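Local structure of hypothetical protein PP5205 (Pseudomonas putida, 2G2X) at residues Leu111-Leu114 and Lys115-Gly119; Leu120-Pro124 and Leu125-Gly129. The protein is of unknown function but folds as an EVE domain, akin to ASCH and PUA domains, and so possibly binds nucleic acid. All coordinates share one frame; numbering follows the deposited sequence.

Overall arrangement
Contacts 1 and 2 follow one another along a single run of chain, from the short helix 111-115 into the connection that leads to strand 134-136, and both belong to the EVE domain. Their centres lie about 9 Å apart, on the same side of the molecule's centre. Contact 1, about 18 Å from that centre, is a surface turn at a helix end; contact 2, about 15 Å out, is partly buried. Leu114 joins them: its CD1 packs 4.0 Å from CD2 of Leu125, and its carbonyl O lies 3.6 Å from CD1 of Leu120. Helix 139-148 touches both contacts, through Leu148 at the first and through Gln141, Val144 and Ile145 at the second.

Contact 1: residues Leu111-Leu114 and Lys115-Gly119; sequences LGRL and KQQAG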
loop_
_atom_site.group_PDB
_atom_site.type_symbol
_atom_site.label_atom_id
_atom_site.label_comp_id
_atom_site.label_asym_id
_atom_site.label_seq_id
_atom_site.Cartn_x
_atom_site.Cartn_y
_atom_site.Cartn_z
ATOM N N LEU A 111 12.513 -1.649 -8.307
ATOM C CA LEU A 111 13.107 -1.576 -6.983
ATOM C C LEU A 111 14.589 -1.219 -7.040
ATOM O O LEU A 111 15.076 -0.438 -6.222
ATOM C CB LEU A 111 12.925 -2.914 -6.262
ATOM C CG LEU A 111 13.571 -3.041 -4.884
ATOM C CD1 LEU A 111 12.985 -1.987 -3.947
ATOM C CD2 LEU A 111 13.344 -4.439 -4.342
ATOM N N GLY A 112 15.302 -1.796 -8.003
ATOM C CA GLY A 112 16.719 -1.518 -8.141
ATOM C C GLY A 112 16.973 -0.043 -8.379
ATOM O O GLY A 112 17.883 0.550 -7.793
ATOM N N ARG A 113 16.163 0.551 -9.245
ATOM C CA ARG A 113 16.290 1.965 -9.559
ATOM C C ARG A 113 16.047 2.767 -8.275
ATOM O O ARG A 113 16.764 3.720 -7.976
ATOM C CB ARG A 113 15.263 2.353 -10.627
ATOM C CG ARG A 113 15.522 3.699 -11.283
ATOM C CD ARG A 113 16.635 3.597 -12.316
ATOM N NE ARG A 113 16.995 4.904 -12.857
ATOM C CZ ARG A 113 17.721 5.807 -12.204
ATOM N NH1 ARG A 113 18.171 5.541 -10.986
ATOM N NH2 ARG A 113 17.982 6.981 -12.764
ATOM N N LEU A 114 15.043 2.351 -7.511
ATOM C CA LEU A 114 14.685 3.020 -6.270
ATOM C C LEU A 114 15.769 2.937 -5.202
ATOM O O LEU A 114 15.975 3.894 -4.453
ATOM C CB LEU A 114 13.380 2.439 -5.726
ATOM C CG LEU A 114 12.155 2.584 -6.638
ATOM C CD1 LEU A 114 11.011 1.730 -6.087
ATOM C CD2 LEU A 114 11.742 4.057 -6.750
ATOM N N LYS A 115 16.462 1.805 -5.118
ATOM C CA LYS A 115 17.517 1.659 -4.118
ATOM C C LYS A 115 18.719 2.532 -4.462
ATOM O O LYS A 115 19.538 2.838 -3.598
ATOM C CB LYS A 115 17.950 0.193 -3.985
ATOM C CG LYS A 115 16.813 -0.741 -3.599
ATOM C CD LYS A 115 17.313 -2.089 -3.109
ATOM C CE LYS A 115 17.949 -1.971 -1.734
ATOM N NZ LYS A 115 18.404 -3.294 -1.222
ATOM N N GLN A 116 18.812 2.937 -5.725
ATOM C CA GLN A 116 19.909 3.789 -6.175
ATOM C C GLN A 116 19.651 5.255 -5.822
ATOM O O GLN A 116 20.504 6.108 -6.063
ATOM C CB GLN A 116 20.101 3.670 -7.690
ATOM C CG GLN A 116 20.507 2.292 -8.179
ATOM C CD GLN A 116 20.841 2.279 -9.663
ATOM O OE1 GLN A 116 20.017 2.645 -10.499
ATOM N NE2 GLN A 116 22.056 1.856 -9.992
ATOM N N GLN A 117 18.480 5.553 -5.262
ATOM C CA GLN A 117 18.164 6.934 -4.901
ATOM C C GLN A 117 18.571 7.263 -3.477
ATOM O O GLN A 117 17.900 6.859 -2.526
ATOM C CB GLN A 117 16.669 7.210 -5.057
ATOM C CG GLN A 117 16.141 6.960 -6.446
ATOM C CD GLN A 117 16.935 7.690 -7.502
ATOM O OE1 GLN A 117 17.024 8.918 -7.492
ATOM N NE2 GLN A 117 17.519 6.937 -8.425
ATOM N N ALA A 118 19.672 7.995 -3.325
ATOM C CA ALA A 118 20.133 8.380 -1.996
ATOM C C ALA A 118 19.038 9.226 -1.356
ATOM O O ALA A 118 18.994 9.385 -0.140
ATOM C CB ALA A 118 21.429 9.174 -2.097
ATOM N N GLY A 119 18.150 9.763 -2.189
ATOM C CA GLY A 119 17.054 10.567 -1.679
ATOM C C GLY A 119 16.005 9.715 -0.975
ATOM O O GLY A 119 15.108 10.239 -0.315
#
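Lys115 N donates to Leu111 O at 2.9 Å, the one well-formed i to i+4 bond here. One residue on, the spacing shortens. Gln116 N bonds to Arg113 O at 3.1 Å and reaches Gly112 O only weakly, while Gln117 N takes Leu114 O at 3.1 Å.

Arg113 O has a second partner. Gln117 folds back through a bend at chi2 (-53°), which brings its amide back to the carbonyl of Arg113, and NE2 makes a weak but nearly straight bond (166°) to that oxygen at 3.3 Å. The same NE2 lies 3.0 Å from Arg113 NH1; as both are donors, nothing binds there. The guanidinium is inclined 61° to the Gln117 amide, and stands almost perpendicular to that of Gln116, whose chain crosses the arginine at about a right angle.

Bonding that passes from i+4 to mostly i+3 is how the chain leaves the short helix that directly follows the long strand 95-110 of the EVE domain. The start of that helix is tied elsewhere by a backbone bond between Leu111 and Pro57.

Two carbons approach carbonyl oxygens in CH-to-oxygen fashion: Gln116 lays its CG 3.2 Å from Gly112 O, and Lys115 CG comes equally near Leu111 O. Apolar contact is sparse on this exposed surface. The Lys115 chain slants across Leu111, CG meeting CD1 at 4.0 Å, before a bend at chi3 leads the amine away. Leu114, the buried member, turns its branches to Leu148 of helix 139-148, which also touches the side chains of Arg113 and Gln117.

Contact 2: residues Leu120-Pro124 and Leu125-Gly129; sequences LVELP and LVQKG
Val126 and Gln127 use their backbone N-H groups to close a bend over Leu123-Gln127. Val126 N donates to Leu123 O at 3.0 Å, and Gln127 N to Pro124 O at 2.9 Å with a straighter N-H (162°). A type I beta turn, Leu120 to Leu123, comes just before this bend, closed by Leu123 N on Leu120 O. Three i to i+3 bonds in succession thus wind the chain through two compact bends on its way to strand 134-136.

Carbon against oxygen makes the next set of contacts. CG2 of Val126, held between its own backbone N and carbonyl carbon, presses against Leu120 O at 3.1 Å and Leu123 O at 3.3 Å, bridging the two bends. Gln127, extended beyond CG, reaches back alongside the turn, and its CG lies 3.5 Å from Leu123 O.

The apolar part is carried by Leu123 and Leu125, which lie side by side and point the same way, CG of the first 4.0 Å from CB of the second. Both touch Met135 of strand 134-136, and Leu125 also meets Leu5 of strand 3-8. Leu120 packs on Val144 and Ile145 of helix 139-148.

Backbone N-H groups thus satisfy the carbonyls of residues 120, 123 and 124 locally, consistent with a segment without regular helix or strand that can still bury Leu120 and Leu123 and lean Leu125 on strands 3-8 and 134-136.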
loop_
_atom_site.group_PDB
_atom_site.type_symbol
_atom_site.label_atom_id
_atom_site.label_comp_id
_atom_site.label_asym_id
_atom_site.label_seq_id
_atom_site.Cartn_x
_atom_site.Cartn_y
_atom_site.Cartn_z
ATOM N N LEU A 120 16.120 8.396 -1.099
ATOM C CA LEU A 120 15.159 7.495 -0.472
ATOM C C LEU A 120 15.793 6.673 0.640
ATOM O O LEU A 120 15.224 5.676 1.093
ATOM C CB LEU A 120 14.564 6.559 -1.529
ATOM C CG LEU A 120 13.828 7.288 -2.653
ATOM C CD1 LEU A 120 13.441 6.295 -3.737
ATOM C CD2 LEU A 120 12.598 8.001 -2.085
ATOM N N VAL A 121 16.967 7.097 1.087
ATOM C CA VAL A 121 17.675 6.377 2.128
ATOM C C VAL A 121 16.843 6.140 3.387
ATOM O O VAL A 121 17.019 5.128 4.057
ATOM C CB VAL A 121 19.003 7.103 2.503
ATOM C CG1 VAL A 121 18.715 8.486 3.072
ATOM C CG2 VAL A 121 19.790 6.266 3.504
ATOM N N GLU A 122 15.924 7.050 3.706
ATOM C CA GLU A 122 15.103 6.893 4.911
ATOM C C GLU A 122 13.796 6.121 4.703
ATOM O O GLU A 122 13.079 5.834 5.662
ATOM C CB GLU A 122 14.784 8.266 5.518
ATOM C CG GLU A 122 16.006 9.050 5.978
ATOM C CD GLU A 122 16.660 8.445 7.204
ATOM O OE1 GLU A 122 17.005 7.246 7.159
ATOM O OE2 GLU A 122 16.829 9.166 8.214
ATOM N N LEU A 123 13.481 5.785 3.457
ATOM C CA LEU A 123 12.253 5.049 3.157
ATOM C C LEU A 123 12.441 3.570 3.499
ATOM O O LEU A 123 13.292 2.895 2.916
ATOM C CB LEU A 123 11.901 5.210 1.671
ATOM C CG LEU A 123 10.534 4.708 1.198
ATOM C CD1 LEU A 123 9.424 5.425 1.955
ATOM C CD2 LEU A 123 10.402 4.941 -0.296
ATOM N N PRO A 124 11.651 3.046 4.452
ATOM C CA PRO A 124 11.748 1.638 4.865
ATOM C C PRO A 124 11.817 0.651 3.693
ATOM O O PRO A 124 12.481 -0.385 3.782
ATOM C CB PRO A 124 10.499 1.445 5.721
ATOM C CG PRO A 124 10.343 2.801 6.367
ATOM C CD PRO A 124 10.582 3.737 5.197
ATOM N N LEU A 125 11.138 0.982 2.599
ATOM C CA LEU A 125 11.123 0.133 1.410
ATOM C C LEU A 125 12.516 -0.318 0.970
ATOM O O LEU A 125 12.702 -1.464 0.577
ATOM C CB LEU A 125 10.459 0.869 0.240
ATOM C CG LEU A 125 10.377 0.083 -1.076
ATOM C CD1 LEU A 125 9.279 -0.964 -0.963
ATOM C CD2 LEU A 125 10.084 1.022 -2.231
ATOM N N VAL A 126 13.491 0.584 1.036
ATOM C CA VAL A 126 14.848 0.265 0.600
ATOM C C VAL A 126 15.803 -0.083 1.731
ATOM O O VAL A 126 17.015 -0.125 1.531
ATOM C CB VAL A 126 15.452 1.444 -0.191
ATOM C CG1 VAL A 126 14.500 1.856 -1.303
ATOM C CG2 VAL A 126 15.720 2.617 0.742
ATOM N N GLN A 127 15.264 -0.330 2.917
ATOM C CA GLN A 127 16.096 -0.662 4.067
ATOM C C GLN A 127 16.148 -2.162 4.330
ATOM O O GLN A 127 15.123 -2.842 4.307
ATOM C CB GLN A 127 15.581 0.082 5.299
ATOM C CG GLN A 127 15.691 1.597 5.163
ATOM C CD GLN A 127 15.144 2.339 6.368
ATOM O OE1 GLN A 127 15.322 3.552 6.497
ATOM N NE2 GLN A 127 14.468 1.616 7.255
ATOM N N LYS A 128 17.351 -2.671 4.583
ATOM C CA LYS A 128 17.559 -4.093 4.836
ATOM C C LYS A 128 16.650 -4.671 5.924
ATOM O O LYS A 128 16.474 -4.065 6.974
ATOM C CB LYS A 128 19.028 -4.349 5.209
ATOM C CG LYS A 128 19.339 -5.803 5.571
ATOM C CD LYS A 128 20.843 -6.062 5.687
ATOM C CE LYS A 128 21.432 -5.514 6.979
ATOM N NZ LYS A 128 20.983 -6.304 8.161
ATOM N N GLY A 129 16.072 -5.839 5.653
ATOM C CA GLY A 129 15.217 -6.508 6.626
ATOM C C GLY A 129 13.806 -5.985 6.856
ATOM O O GLY A 129 13.054 -6.561 7.641
#